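Local atomic coordinates of beta-galactosidase (Geobacillus stearothermophilus, PDB entry 4OIF), a protein that probably hydrolyses terminal non-reducing beta-D-galactose residues from beta-D-galactosides, as a zinc-containing, trimeric enzyme of glycoside hydrolase family 42. Residues H198-W203 with H215-L220; D262-Q267 with R437-L442; G526-E531 with K560-T565; T532-P537 with K553-V558. All coordinates share one frame; numbering follows the deposited sequence.

Overall arrangement
Contacts 3 and 4 are successive parts of one antiparallel ribbon, strands 527-534 and 555-561, in the trimerisation domain, joined by a probable hydrogen bond, Glu531 O to Val558 N at 2.8 Å. Contact 2 ties this domain to the TIM-barrel domain; its centre is about 20 Å from that of contact 4, their nearest atoms about 6 Å apart. Its Ile264 side chain is about 11 Å from that of Trp330, a probable substrate-binding residue. Contact 1 stands apart within the barrel domain, its centre about 29 Å from that of contact 2; its Leu220 side chain is about 12 Å from that of zinc ligand Cys168. Contacts 1, 3 and 4 all touch the second subunit.

Contact 1 (H198-W203 with H215-L220); sequences HTYTDW and HTIHGL
The start of helix 218-246, in the TIM-barrel domain, meets the loop that follows helix 184-191 through Ile217, the N-cap residue, which touches both His198 and Tyr200. CG1 of Ile217 stands anti to its carbonyl carbon (chi1 -48°), and the extended chain carries CD1 out to the loop. There CD1 of Ile217 lies 3.5 Å from Tyr200 OH and 3.7 Å from His198 ND1. The tyrosine approaches the isoleucine from the opposite direction, whereas the histidine slides past it, its ND1 also 3.7 Å from Ile217 CG1. From the first turn of the helix Leu220 crosses Tyr200 at about a right angle, with CD2 4.0 Å from the hydroxyl oxygen OH. Within its own loop the Tyr200 ring carries the carbonyl oxygen of His198 over the centre of one face.

The site is buried against the second subunit, whose Gly118 O is hydrogen-bonded to His198 NE2; Thr216 OG1 is bonded to Glu214. No direct hydrogen bond links the two segments, and water 1 bridges them instead. It sits in the imidazole plane at the ring edge, takes a weak bond from His198 ND1 at 3.0 Å and donates to Thr216 OG1 at 2.8 Å.

Contact 2 (D262-Q267 with R437-L442); sequences DLIPFQ and RYPQTL
Asp262 reaches across to Arg437 and Gln440 with one branch of its carboxylate. Its CB lies 3.9 Å from Gln440 NE2, and CG is 3.8 Å from that amide nitrogen and 4.0 Å from Arg437 NH2. At the tip OD2 accepts two bonds: an almost straight one from Gln440 NE2 (3.1 Å, 176° at the hydrogen) and a more bent one from Arg437 NH2 at 3.2 Å, which completes a salt bridge. Both donors arrive from the same face of the carboxylate plane, with NE2 of Gln440 also lying over one face of the guanidinium. OD1 turns to Lys302 in a second salt bridge. With an asparagine here, Arg437 and Lys302 would probably both lose the negative charge that pairs with them.

The pairing connects the TIM-barrel domain, just at a G1 beta bulge in which Leu263 and Ile264 face Asp259, to the start of helix 438-451 in the trimerisation domain. The bend at chi2 of Gln440 (93°) swings its amide toward the aspartate. Beside the polar group, Ile264 lays CG2 against Pro439 CG at 3.6 Å, and Pro265 CD meets Pro439 CB at 3.9 Å, while Pro439 also packs on Asn422 of helix 419-427.

Contact 3 (G526-E531 with K560-T565); sequences GMEPIE and KIHAAT
Glu528 and Lys560 face each other as an antiparallel hydrogen-bonded pair, and their side chains run side by side in the same direction. The glutamate CG sits between the backbone N and the carbonyl carbon (chi1 55°), beyond which the chain is extended; the lysine is extended throughout. OE2 of Glu528 thereby rests 3.6 Å from Lys560 CD, but NZ of the lysine stays 4.2 Å from it, too far for a salt bridge. The same OE2 accepts a bond from His562 NE2 at 3.1 Å. It lies in the imidazole plane, although the ring and carboxylate planes are turned 48° apart.

On the other face of the ribbon Met527 is curled, bent at both chi2 and chi3. Its CB meets Ile561 CD1 at 4.0 Å, and its CG faces Ala564 CB. Gly526 O is gripped by His562 N at 2.8 Å and Ala564 N at 3.0 Å from opposite faces of its carbonyl plane. Gly526 has positive phi, and a CB on it would clash with Ala564 N.

The ribbon departs directly from helix 519-525. Met527 packs down on Thr582 and Tyr593 of strands 579-586 and 589-594, whereas Glu528 OE1 forms a salt bridge with Arg382 of the second subunit, where Lys560 also packs on Asp384.

Contact 4 (T532-P537 with K553-V558); sequences TDTLYP and KDYATV
Asp554 O is held by two donors, Leu535 N at 2.9 Å and water 3, which also donates to Leu535 O. Further along the antiparallel ribbon Asp533 and Ala556 form a hydrogen-bonded pair: Asp533 N to Ala556 O is 2.8 Å, and Ala556 N to Asp533 O is 3.0 Å. Tyr555 CA also approaches Asp533 O at 3.3 Å in a CA-H...O contact.

Tyr555 and Thr534 form a non-hydrogen-bonded pair with side chains alongside one another. With its CG anti to the carbonyl carbon (chi1 -61°), the tyrosine presents its ring edge to Thr534 OG1, 3.5 Å from Tyr555 CE1, while water 3 lies over one ring face near the rim. The phenolic OH continues to Thr435 OG1 and Ala432 N. A phenylalanine in its place would probably leave that hydroxyl and amide without their partner.

On the same face, water 2 links Thr532 OG1 at 3.1 Å to Thr557 OG1 at 2.6 Å. On the opposite face, Asp533 OD2 is hydrogen-bonded to Tyr575 OH of its own chain and salt-bridged to Arg338 of the second subunit. Backbone bonds thus fix the register, waters bridge the strands, and a charged Asp533 probably helps hold the subunit interface.

Contact 1 (H198-W203 with H215-L220)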
loop_
_atom_site.group_PDB
_atom_site.type_symbol
_atom_site.label_atom_id
_atom_site.label_comp_id
_atom_site.label_asym_id
_atom_site.label_seq_id
_atom_site.Cartn_x
_atom_site.Cartn_y
_atom_site.Cartn_z
ATOM N N HIS A 198 -12.335 -19.041 -22.048
ATOM C CA HIS A 198 -13.202 -17.912 -21.761
ATOM C C HIS A 198 -14.244 -17.658 -22.850
ATOM O O HIS A 198 -15.003 -16.695 -22.768
ATOM C CB HIS A 198 -12.346 -16.660 -21.542
ATOM C CG HIS A 198 -11.659 -16.636 -20.211
ATOM N ND1 HIS A 198 -10.544 -15.864 -19.954
ATOM C CD2 HIS A 198 -11.935 -17.295 -19.061
ATOM C CE1 HIS A 198 -10.169 -16.043 -18.699
ATOM N NE2 HIS A 198 -10.996 -16.908 -18.137
ATOM N N THR A 199 -14.294 -18.535 -23.850
ATOM C CA THR A 199 -15.230 -18.378 -24.958
ATOM C C THR A 199 -16.679 -18.252 -24.486
ATOM O O THR A 199 -17.177 -19.074 -23.708
ATOM C CB THR A 199 -15.142 -19.554 -25.945
ATOM O OG1 THR A 199 -13.777 -19.758 -26.338
ATOM C CG2 THR A 199 -16.002 -19.282 -27.179
ATOM N N TYR A 200 -17.350 -17.207 -24.955
ATOM C CA TYR A 200 -18.729 -16.966 -24.551
ATOM C C TYR A 200 -19.678 -17.655 -25.509
ATOM O O TYR A 200 -19.530 -17.538 -26.722
ATOM C CB TYR A 200 -19.025 -15.466 -24.506
ATOM C CG TYR A 200 -18.204 -14.700 -23.500
ATOM C CD1 TYR A 200 -18.472 -14.790 -22.132
ATOM C CD2 TYR A 200 -17.156 -13.884 -23.908
ATOM C CE1 TYR A 200 -17.723 -14.075 -21.197
ATOM C CE2 TYR A 200 -16.407 -13.166 -22.984
ATOM C CZ TYR A 200 -16.696 -13.263 -21.635
ATOM O OH TYR A 200 -15.945 -12.555 -20.722
ATOM N N THR A 201 -20.663 -18.365 -24.973
ATOM C CA THR A 201 -21.607 -19.078 -25.824
ATOM C C THR A 201 -23.014 -18.488 -25.737
ATOM O O THR A 201 -23.942 -18.985 -26.368
ATOM C CB THR A 201 -21.638 -20.586 -25.485
ATOM O OG1 THR A 201 -21.652 -20.771 -24.064
ATOM C CG2 THR A 201 -20.411 -21.272 -26.062
ATOM N N ASP A 202 -23.164 -17.413 -24.973
ATOM C CA ASP A 202 -24.422 -16.668 -24.936
ATOM C C ASP A 202 -24.146 -15.268 -24.422
ATOM O O ASP A 202 -23.371 -15.099 -23.477
ATOM C CB ASP A 202 -25.462 -17.362 -24.043
ATOM C CG ASP A 202 -26.863 -16.772 -24.198
ATOM O OD1 ASP A 202 -27.199 -15.771 -23.517
ATOM O OD2 ASP A 202 -27.634 -17.319 -25.012
ATOM N N TRP A 203 -24.786 -14.273 -25.033
ATOM C CA TRP A 203 -24.608 -12.875 -24.648
ATOM C C TRP A 203 -24.875 -12.604 -23.167
ATOM O O TRP A 203 -24.302 -11.689 -22.591
ATOM C CB TRP A 203 -25.518 -11.975 -25.480
ATOM C CG TRP A 203 -25.166 -11.935 -26.917
ATOM C CD1 TRP A 203 -25.755 -12.642 -27.926
ATOM C CD2 TRP A 203 -24.130 -11.154 -27.523
ATOM N NE1 TRP A 203 -25.156 -12.340 -29.125
ATOM C CE2 TRP A 203 -24.156 -11.431 -28.909
ATOM C CE3 TRP A 203 -23.186 -10.247 -27.034
ATOM C CZ2 TRP A 203 -23.274 -10.835 -29.808
ATOM C CZ3 TRP A 203 -22.305 -9.653 -27.933
ATOM C CH2 TRP A 203 -22.358 -9.948 -29.300
ATOM N N HIS A 215 -10.860 -10.018 -15.217
ATOM C CA HIS A 215 -10.064 -8.818 -15.439
ATOM C C HIS A 215 -8.834 -9.155 -16.275
ATOM O O HIS A 215 -7.906 -8.357 -16.381
ATOM C CB HIS A 215 -9.657 -8.183 -14.105
ATOM C CG HIS A 215 -9.047 -9.153 -13.148
ATOM N ND1 HIS A 215 -7.738 -9.574 -13.252
ATOM C CD2 HIS A 215 -9.574 -9.811 -12.087
ATOM C CE1 HIS A 215 -7.482 -10.445 -12.291
ATOM N NE2 HIS A 215 -8.581 -10.604 -11.570
ATOM N N THR A 216 -8.847 -10.348 -16.866
ATOM C CA THR A 216 -7.718 -10.871 -17.630
ATOM C C THR A 216 -7.985 -10.921 -19.141
ATOM O O THR A 216 -7.142 -11.402 -19.909
ATOM C CB THR A 216 -7.334 -12.298 -17.165
ATOM O OG1 THR A 216 -8.393 -13.215 -17.489
ATOM C CG2 THR A 216 -7.084 -12.326 -15.669
ATOM N N ILE A 217 -9.150 -10.445 -19.573
ATOM C CA ILE A 217 -9.422 -10.334 -21.007
ATOM C C ILE A 217 -9.297 -8.868 -21.442
ATOM O O ILE A 217 -10.149 -8.041 -21.125
ATOM C CB ILE A 217 -10.819 -10.886 -21.385
ATOM C CG1 ILE A 217 -11.059 -12.270 -20.767
ATOM C CG2 ILE A 217 -10.969 -10.967 -22.894
ATOM C CD1 ILE A 217 -12.448 -12.858 -21.083
ATOM N N HIS A 218 -8.222 -8.560 -22.164
ATOM C CA HIS A 218 -7.909 -7.194 -22.554
ATOM C C HIS A 218 -9.015 -6.558 -23.388
ATOM O O HIS A 218 -9.356 -5.398 -23.190
ATOM C CB HIS A 218 -6.593 -7.142 -23.337
ATOM C CG HIS A 218 -5.385 -7.538 -22.538
ATOM N ND1 HIS A 218 -5.020 -6.900 -21.370
ATOM C CD2 HIS A 218 -4.445 -8.491 -22.755
ATOM C CE1 HIS A 218 -3.913 -7.452 -20.898
ATOM N NE2 HIS A 218 -3.549 -8.425 -21.714
ATOM N N GLY A 219 -9.574 -7.318 -24.320
ATOM C CA GLY A 219 -10.592 -6.793 -25.219
ATOM C C GLY A 219 -11.851 -6.413 -24.469
ATOM O O GLY A 219 -12.515 -5.430 -24.805
ATOM N N LEU A 220 -12.171 -7.196 -23.439
ATOM C CA LEU A 220 -13.275 -6.872 -22.549
ATOM C C LEU A 220 -12.971 -5.584 -21.794
ATOM O O LEU A 220 -13.820 -4.713 -21.700
ATOM C CB LEU A 220 -13.554 -8.020 -21.571
ATOM C CG LEU A 220 -14.484 -7.724 -20.385
ATOM C CD1 LEU A 220 -15.837 -7.170 -20.837
ATOM C CD2 LEU A 220 -14.684 -8.958 -19.511
HETATM O O HOH W 1 -8.096 -14.068 -20.164
#

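Contact 2 (D262-Q267 with R437-L442)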
loop_
_atom_site.group_PDB
_atom_site.type_symbol
_atom_site.label_atom_id
_atom_site.label_comp_id
_atom_site.label_asym_id
_atom_site.label_seq_id
_atom_site.Cartn_x
_atom_site.Cartn_y
_atom_site.Cartn_z
ATOM N N ASP A 262 1.293 14.315 -12.970
ATOM C CA ASP A 262 2.033 14.644 -14.177
ATOM C C ASP A 262 1.162 15.389 -15.160
ATOM O O ASP A 262 1.586 15.659 -16.287
ATOM C CB ASP A 262 2.609 13.384 -14.828
ATOM C CG ASP A 262 3.966 13.015 -14.265
ATOM O OD1 ASP A 262 4.765 13.943 -14.002
ATOM O OD2 ASP A 262 4.233 11.806 -14.080
ATOM N N LEU A 263 -0.044 15.739 -14.725
ATOM C CA LEU A 263 -0.949 16.491 -15.573
ATOM C C LEU A 263 -1.117 15.802 -16.923
ATOM O O LEU A 263 -0.914 16.407 -17.972
ATOM C CB LEU A 263 -0.441 17.923 -15.773
ATOM C CG LEU A 263 -0.703 18.921 -14.649
ATOM C CD1 LEU A 263 -0.269 20.303 -15.076
ATOM C CD2 LEU A 263 -2.177 18.921 -14.250
ATOM N N ILE A 264 -1.452 14.521 -16.888
ATOM C CA ILE A 264 -1.654 13.760 -18.108
ATOM C C ILE A 264 -3.114 13.890 -18.512
ATOM O O ILE A 264 -3.936 14.346 -17.721
ATOM C CB ILE A 264 -1.260 12.291 -17.919
ATOM C CG1 ILE A 264 -2.269 11.583 -17.013
ATOM C CG2 ILE A 264 0.160 12.203 -17.352
ATOM C CD1 ILE A 264 -1.907 10.167 -16.693
ATOM N N PRO A 265 -3.438 13.543 -19.757
ATOM C CA PRO A 265 -4.856 13.653 -20.100
ATOM C C PRO A 265 -5.705 12.797 -19.178
ATOM O O PRO A 265 -5.248 11.728 -18.753
ATOM C CB PRO A 265 -4.909 13.139 -21.539
ATOM C CG PRO A 265 -3.543 13.389 -22.075
ATOM C CD PRO A 265 -2.590 13.286 -20.933
ATOM N N PHE A 266 -6.900 13.280 -18.847
ATOM C CA PHE A 266 -7.832 12.513 -18.039
ATOM C C PHE A 266 -7.994 11.134 -18.675
ATOM O O PHE A 266 -8.162 11.023 -19.896
ATOM C CB PHE A 266 -9.174 13.237 -17.921
ATOM C CG PHE A 266 -10.201 12.482 -17.139
ATOM C CD1 PHE A 266 -9.987 12.179 -15.802
ATOM C CD2 PHE A 266 -11.394 12.089 -17.730
ATOM C CE1 PHE A 266 -10.938 11.483 -15.071
ATOM C CE2 PHE A 266 -12.353 11.397 -17.005
ATOM C CZ PHE A 266 -12.121 11.090 -15.673
ATOM N N GLN A 267 -7.898 10.090 -17.851
ATOM C CA GLN A 267 -7.863 8.726 -18.350
ATOM C C GLN A 267 -9.217 8.052 -18.305
ATOM O O GLN A 267 -9.398 7.001 -18.910
ATOM C CB GLN A 267 -6.851 7.895 -17.563
ATOM C CG GLN A 267 -5.410 8.200 -17.928
ATOM C CD GLN A 267 -5.240 8.302 -19.428
ATOM O OE1 GLN A 267 -5.271 7.291 -20.138
ATOM N NE2 GLN A 267 -5.094 9.531 -19.927
ATOM N N ARG A 437 4.716 4.916 -19.258
ATOM C CA ARG A 437 4.713 6.380 -19.192
ATOM C C ARG A 437 4.439 7.054 -20.529
ATOM O O ARG A 437 5.204 7.911 -20.978
ATOM C CB ARG A 437 6.046 6.863 -18.611
ATOM C CG ARG A 437 6.296 6.342 -17.189
ATOM C CD ARG A 437 7.534 6.958 -16.535
ATOM N NE ARG A 437 7.431 8.408 -16.397
ATOM C CZ ARG A 437 6.765 9.024 -15.425
ATOM N NH1 ARG A 437 6.136 8.318 -14.495
ATOM N NH2 ARG A 437 6.723 10.349 -15.386
ATOM N N TYR A 438 3.333 6.661 -21.153
ATOM C CA TYR A 438 2.990 7.087 -22.509
ATOM C C TYR A 438 2.813 8.618 -22.635
ATOM O O TYR A 438 3.550 9.268 -23.404
ATOM C CB TYR A 438 1.733 6.309 -22.972
ATOM C CG TYR A 438 1.074 6.786 -24.257
ATOM C CD1 TYR A 438 1.773 6.795 -25.461
ATOM C CD2 TYR A 438 -0.250 7.201 -24.269
ATOM C CE1 TYR A 438 1.180 7.218 -26.628
ATOM C CE2 TYR A 438 -0.853 7.624 -25.436
ATOM C CZ TYR A 438 -0.131 7.633 -26.613
ATOM O OH TYR A 438 -0.712 8.053 -27.787
ATOM N N PRO A 439 1.868 9.209 -21.872
ATOM C CA PRO A 439 1.689 10.659 -21.995
ATOM C C PRO A 439 2.955 11.451 -21.650
ATOM O O PRO A 439 3.305 12.412 -22.365
ATOM C CB PRO A 439 0.563 10.958 -20.997
ATOM C CG PRO A 439 0.579 9.821 -20.049
ATOM C CD PRO A 439 0.948 8.643 -20.867
ATOM N N GLN A 440 3.637 11.038 -20.587
ATOM C CA GLN A 440 4.915 11.638 -20.213
ATOM C C GLN A 440 5.911 11.614 -21.372
ATOM O O GLN A 440 6.597 12.610 -21.645
ATOM C CB GLN A 440 5.511 10.923 -18.998
ATOM C CG GLN A 440 4.708 11.089 -17.701
ATOM C CD GLN A 440 3.703 9.969 -17.466
ATOM O OE1 GLN A 440 3.321 9.244 -18.389
ATOM N NE2 GLN A 440 3.277 9.816 -16.219
ATOM N N THR A 441 5.983 10.472 -22.051
ATOM C CA THR A 441 6.869 10.295 -23.199
ATOM C C THR A 441 6.532 11.321 -24.280
ATOM O O THR A 441 7.419 12.030 -24.823
ATOM C CB THR A 441 6.762 8.851 -23.768
ATOM O OG1 THR A 441 7.163 7.911 -22.762
ATOM C CG2 THR A 441 7.647 8.666 -24.991
ATOM N N LEU A 442 5.240 11.420 -24.580
ATOM C CA LEU A 442 4.815 12.477 -25.495
ATOM C C LEU A 442 5.359 13.847 -25.056
ATOM O O LEU A 442 5.931 14.577 -25.875
ATOM C CB LEU A 442 3.308 12.527 -25.605
ATOM C CG LEU A 442 2.759 11.644 -26.711
ATOM C CD1 LEU A 442 3.080 10.184 -26.442
ATOM C CD2 LEU A 442 1.262 11.868 -26.805
#

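Contact 3 (G526-E531 with K560-T565)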
loop_
_atom_site.group_PDB
_atom_site.type_symbol
_atom_site.label_atom_id
_atom_site.label_comp_id
_atom_site.label_asym_id
_atom_site.label_seq_id
_atom_site.Cartn_x
_atom_site.Cartn_y
_atom_site.Cartn_z
ATOM N N GLY A 526 11.165 1.916 -43.918
ATOM C CA GLY A 526 12.288 1.206 -44.507
ATOM C C GLY A 526 13.048 0.356 -43.503
ATOM O O GLY A 526 14.238 0.117 -43.647
ATOM N N MET A 527 12.342 -0.096 -42.478
ATOM C CA MET A 527 12.905 -0.966 -41.459
ATOM C C MET A 527 11.757 -1.672 -40.735
ATOM O O MET A 527 10.587 -1.464 -41.075
ATOM C CB MET A 527 13.789 -0.176 -40.472
ATOM C CG MET A 527 13.215 1.146 -39.988
ATOM S SD MET A 527 11.781 1.005 -38.887
ATOM C CE MET A 527 12.461 0.222 -37.429
ATOM N N GLU A 528 12.082 -2.514 -39.756
ATOM C CA GLU A 528 11.057 -3.020 -38.841
ATOM C C GLU A 528 11.649 -3.371 -37.488
ATOM O O GLU A 528 12.830 -3.721 -37.383
ATOM C CB GLU A 528 10.341 -4.233 -39.429
ATOM C CG GLU A 528 11.248 -5.367 -39.853
ATOM C CD GLU A 528 10.473 -6.500 -40.514
ATOM O OE1 GLU A 528 9.418 -6.910 -39.972
ATOM O OE2 GLU A 528 10.914 -6.972 -41.581
ATOM N N PRO A 529 10.840 -3.251 -36.433
ATOM C CA PRO A 529 11.328 -3.675 -35.117
ATOM C C PRO A 529 11.195 -5.188 -34.988
ATOM O O PRO A 529 10.188 -5.734 -35.442
ATOM C CB PRO A 529 10.396 -2.943 -34.148
ATOM C CG PRO A 529 9.110 -2.789 -34.914
ATOM C CD PRO A 529 9.472 -2.698 -36.375
ATOM N N ILE A 530 12.167 -5.876 -34.405
ATOM C CA ILE A 530 11.942 -7.297 -34.187
ATOM C C ILE A 530 11.961 -7.678 -32.716
ATOM O O ILE A 530 11.517 -8.762 -32.367
ATOM C CB ILE A 530 12.960 -8.162 -34.953
ATOM C CG1 ILE A 530 14.373 -7.950 -34.430
ATOM C CG2 ILE A 530 12.903 -7.844 -36.439
ATOM C CD1 ILE A 530 15.411 -8.741 -35.211
ATOM N N GLU A 531 12.459 -6.792 -31.856
ATOM C CA GLU A 531 12.516 -7.088 -30.424
ATOM C C GLU A 531 12.504 -5.851 -29.554
ATOM O O GLU A 531 13.254 -4.901 -29.782
ATOM C CB GLU A 531 13.755 -7.914 -30.068
ATOM C CG GLU A 531 13.743 -8.355 -28.598
ATOM C CD GLU A 531 14.899 -9.249 -28.202
ATOM O OE1 GLU A 531 15.767 -9.546 -29.044
ATOM O OE2 GLU A 531 14.938 -9.656 -27.025
ATOM N N LYS A 560 15.617 -4.345 -37.776
ATOM C CA LYS A 560 16.015 -4.888 -39.071
ATOM C C LYS A 560 15.906 -3.820 -40.173
ATOM O O LYS A 560 14.819 -3.302 -40.436
ATOM C CB LYS A 560 15.136 -6.094 -39.407
ATOM C CG LYS A 560 15.445 -6.791 -40.723
ATOM C CD LYS A 560 14.368 -7.834 -41.007
ATOM C CE LYS A 560 14.808 -8.892 -42.002
ATOM N NZ LYS A 560 13.800 -9.993 -42.044
ATOM N N ILE A 561 17.027 -3.500 -40.818
ATOM C CA ILE A 561 17.066 -2.448 -41.843
ATOM C C ILE A 561 16.691 -2.931 -43.238
ATOM O O ILE A 561 17.113 -3.998 -43.672
ATOM C CB ILE A 561 18.469 -1.804 -41.938
ATOM C CG1 ILE A 561 18.828 -1.117 -40.626
ATOM C CG2 ILE A 561 18.542 -0.815 -43.095
ATOM C CD1 ILE A 561 17.814 -0.118 -40.184
ATOM N N HIS A 562 15.903 -2.126 -43.939
ATOM C CA HIS A 562 15.618 -2.358 -45.348
ATOM C C HIS A 562 16.168 -1.212 -46.196
ATOM O O HIS A 562 17.368 -1.138 -46.434
ATOM C CB HIS A 562 14.115 -2.526 -45.557
ATOM C CG HIS A 562 13.549 -3.707 -44.833
ATOM N ND1 HIS A 562 13.978 -4.996 -45.070
ATOM C CD2 HIS A 562 12.606 -3.795 -43.866
ATOM C CE1 HIS A 562 13.317 -5.828 -44.286
ATOM N NE2 HIS A 562 12.477 -5.126 -43.547
ATOM N N ALA A 563 15.294 -0.308 -46.630
ATOM C CA ALA A 563 15.714 0.852 -47.411
ATOM C C ALA A 563 16.281 1.994 -46.553
ATOM O O ALA A 563 16.951 2.896 -47.066
ATOM C CB ALA A 563 14.550 1.359 -48.237
ATOM N N ALA A 564 16.028 1.947 -45.249
ATOM C CA ALA A 564 16.302 3.088 -44.378
ATOM C C ALA A 564 17.787 3.356 -44.162
ATOM O O ALA A 564 18.625 2.474 -44.282
ATOM C CB ALA A 564 15.618 2.893 -43.034
ATOM N N THR A 565 18.094 4.600 -43.834
ATOM C CA THR A 565 19.446 5.018 -43.509
ATOM C C THR A 565 19.638 4.892 -42.003
ATOM O O THR A 565 18.766 5.301 -41.226
ATOM C CB THR A 565 19.702 6.477 -43.966
ATOM O OG1 THR A 565 19.487 6.575 -45.375
ATOM C CG2 THR A 565 21.097 6.926 -43.643
#

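Contact 4 (T532-P537 with K553-V558)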
loop_
_atom_site.group_PDB
_atom_site.type_symbol
_atom_site.label_atom_id
_atom_site.label_comp_id
_atom_site.label_asym_id
_atom_site.label_seq_id
_atom_site.Cartn_x
_atom_site.Cartn_y
_atom_site.Cartn_z
ATOM N N THR A 532 11.645 -5.880 -28.542
ATOM C CA THR A 532 11.561 -4.806 -27.571
ATOM C C THR A 532 12.283 -5.236 -26.319
ATOM O O THR A 532 11.865 -6.169 -25.637
ATOM C CB THR A 532 10.106 -4.439 -27.227
ATOM O OG1 THR A 532 9.472 -3.845 -28.370
ATOM C CG2 THR A 532 10.084 -3.447 -26.080
ATOM N N ASP A 533 13.388 -4.568 -26.027
ATOM C CA ASP A 533 14.144 -4.873 -24.830
ATOM C C ASP A 533 13.650 -4.022 -23.666
ATOM O O ASP A 533 13.763 -2.791 -23.707
ATOM C CB ASP A 533 15.626 -4.629 -25.077
ATOM C CG ASP A 533 16.502 -5.278 -24.039
ATOM O OD1 ASP A 533 16.094 -6.307 -23.445
ATOM O OD2 ASP A 533 17.606 -4.754 -23.826
ATOM N N THR A 534 13.102 -4.666 -22.636
ATOM C CA THR A 534 12.632 -3.950 -21.452
ATOM C C THR A 534 13.667 -4.007 -20.335
ATOM O O THR A 534 14.097 -5.085 -19.935
ATOM C CB THR A 534 11.304 -4.517 -20.937
ATOM O OG1 THR A 534 10.279 -4.317 -21.920
ATOM C CG2 THR A 534 10.904 -3.820 -19.644
ATOM N N LEU A 535 14.056 -2.846 -19.818
ATOM C CA LEU A 535 15.185 -2.767 -18.894
ATOM C C LEU A 535 14.787 -2.514 -17.446
ATOM O O LEU A 535 13.746 -1.929 -17.176
ATOM C CB LEU A 535 16.142 -1.667 -19.344
ATOM C CG LEU A 535 16.579 -1.771 -20.807
ATOM C CD1 LEU A 535 17.621 -0.717 -21.112
ATOM C CD2 LEU A 535 17.118 -3.168 -21.094
ATOM N N TYR A 536 15.629 -2.973 -16.523
ATOM C CA TYR A 536 15.476 -2.689 -15.097
ATOM C C TYR A 536 15.952 -1.270 -14.813
ATOM O O TYR A 536 16.688 -0.711 -15.620
ATOM C CB TYR A 536 16.255 -3.718 -14.265
ATOM C CG TYR A 536 15.521 -5.027 -14.150
ATOM C CD1 TYR A 536 15.608 -5.990 -15.154
ATOM C CD2 TYR A 536 14.705 -5.284 -13.061
ATOM C CE1 TYR A 536 14.910 -7.188 -15.056
ATOM C CE2 TYR A 536 14.004 -6.460 -12.955
ATOM C CZ TYR A 536 14.105 -7.414 -13.950
ATOM O OH TYR A 536 13.399 -8.588 -13.816
ATOM N N PRO A 537 15.518 -0.673 -13.687
ATOM C CA PRO A 537 15.887 0.718 -13.375
ATOM C C PRO A 537 17.386 1.030 -13.416
ATOM O O PRO A 537 17.768 2.095 -13.894
ATOM C CB PRO A 537 15.340 0.904 -11.958
ATOM C CG PRO A 537 14.121 0.056 -11.949
ATOM C CD PRO A 537 14.487 -1.174 -12.759
ATOM N N LYS A 553 17.599 4.661 -21.466
ATOM C CA LYS A 553 16.943 4.001 -20.338
ATOM C C LYS A 553 15.629 3.330 -20.753
ATOM O O LYS A 553 15.023 3.709 -21.759
ATOM C CB LYS A 553 16.676 5.006 -19.207
ATOM C CG LYS A 553 17.944 5.593 -18.624
ATOM C CD LYS A 553 17.707 6.309 -17.316
ATOM C CE LYS A 553 16.855 7.547 -17.471
ATOM N NZ LYS A 553 16.648 8.198 -16.136
ATOM N N ASP A 554 15.220 2.326 -19.977
ATOM C CA ASP A 554 13.872 1.736 -20.016
ATOM C C ASP A 554 13.577 0.819 -21.196
ATOM O O ASP A 554 13.139 -0.315 -20.995
ATOM C CB ASP A 554 12.799 2.835 -19.981
ATOM C CG ASP A 554 12.866 3.681 -18.723
ATOM O OD1 ASP A 554 13.436 3.216 -17.710
ATOM O OD2 ASP A 554 12.333 4.811 -18.746
ATOM N N TYR A 555 13.775 1.309 -22.420
ATOM C CA TYR A 555 13.445 0.519 -23.608
ATOM C C TYR A 555 14.445 0.665 -24.744
ATOM O O TYR A 555 14.923 1.761 -25.042
ATOM C CB TYR A 555 12.055 0.888 -24.123
ATOM C CG TYR A 555 10.966 0.623 -23.119
ATOM C CD1 TYR A 555 10.497 -0.668 -22.909
ATOM C CD2 TYR A 555 10.406 1.653 -22.380
ATOM C CE1 TYR A 555 9.509 -0.932 -21.991
ATOM C CE2 TYR A 555 9.411 1.397 -21.454
ATOM C CZ TYR A 555 8.970 0.098 -21.265
ATOM O OH TYR A 555 7.987 -0.180 -20.351
ATOM N N ALA A 556 14.746 -0.462 -25.376
ATOM C CA ALA A 556 15.506 -0.470 -26.606
ATOM C C ALA A 556 14.752 -1.299 -27.618
ATOM O O ALA A 556 13.960 -2.165 -27.257
ATOM C CB ALA A 556 16.899 -1.021 -26.385
ATOM N N THR A 557 14.980 -1.030 -28.894
ATOM C CA THR A 557 14.366 -1.852 -29.922
ATOM C C THR A 557 15.408 -2.421 -30.872
ATOM O O THR A 557 16.179 -1.674 -31.466
ATOM C CB THR A 557 13.324 -1.056 -30.737
ATOM O OG1 THR A 557 12.432 -0.362 -29.846
ATOM C CG2 THR A 557 12.527 -1.999 -31.624
ATOM N N VAL A 558 15.439 -3.740 -31.023
ATOM C CA VAL A 558 16.311 -4.330 -32.032
ATOM C C VAL A 558 15.657 -4.103 -33.396
ATOM O O VAL A 558 14.460 -4.334 -33.564
ATOM C CB VAL A 558 16.567 -5.835 -31.782
ATOM C CG1 VAL A 558 17.439 -6.420 -32.889
ATOM C CG2 VAL A 558 17.248 -6.052 -30.429
HETATM O O HOH W 2 9.913 -1.161 -29.765
HETATM O O HOH W 3 11.683 -0.353 -18.483
HETATM O O HOH W 4 16.692 1.686 -17.378
#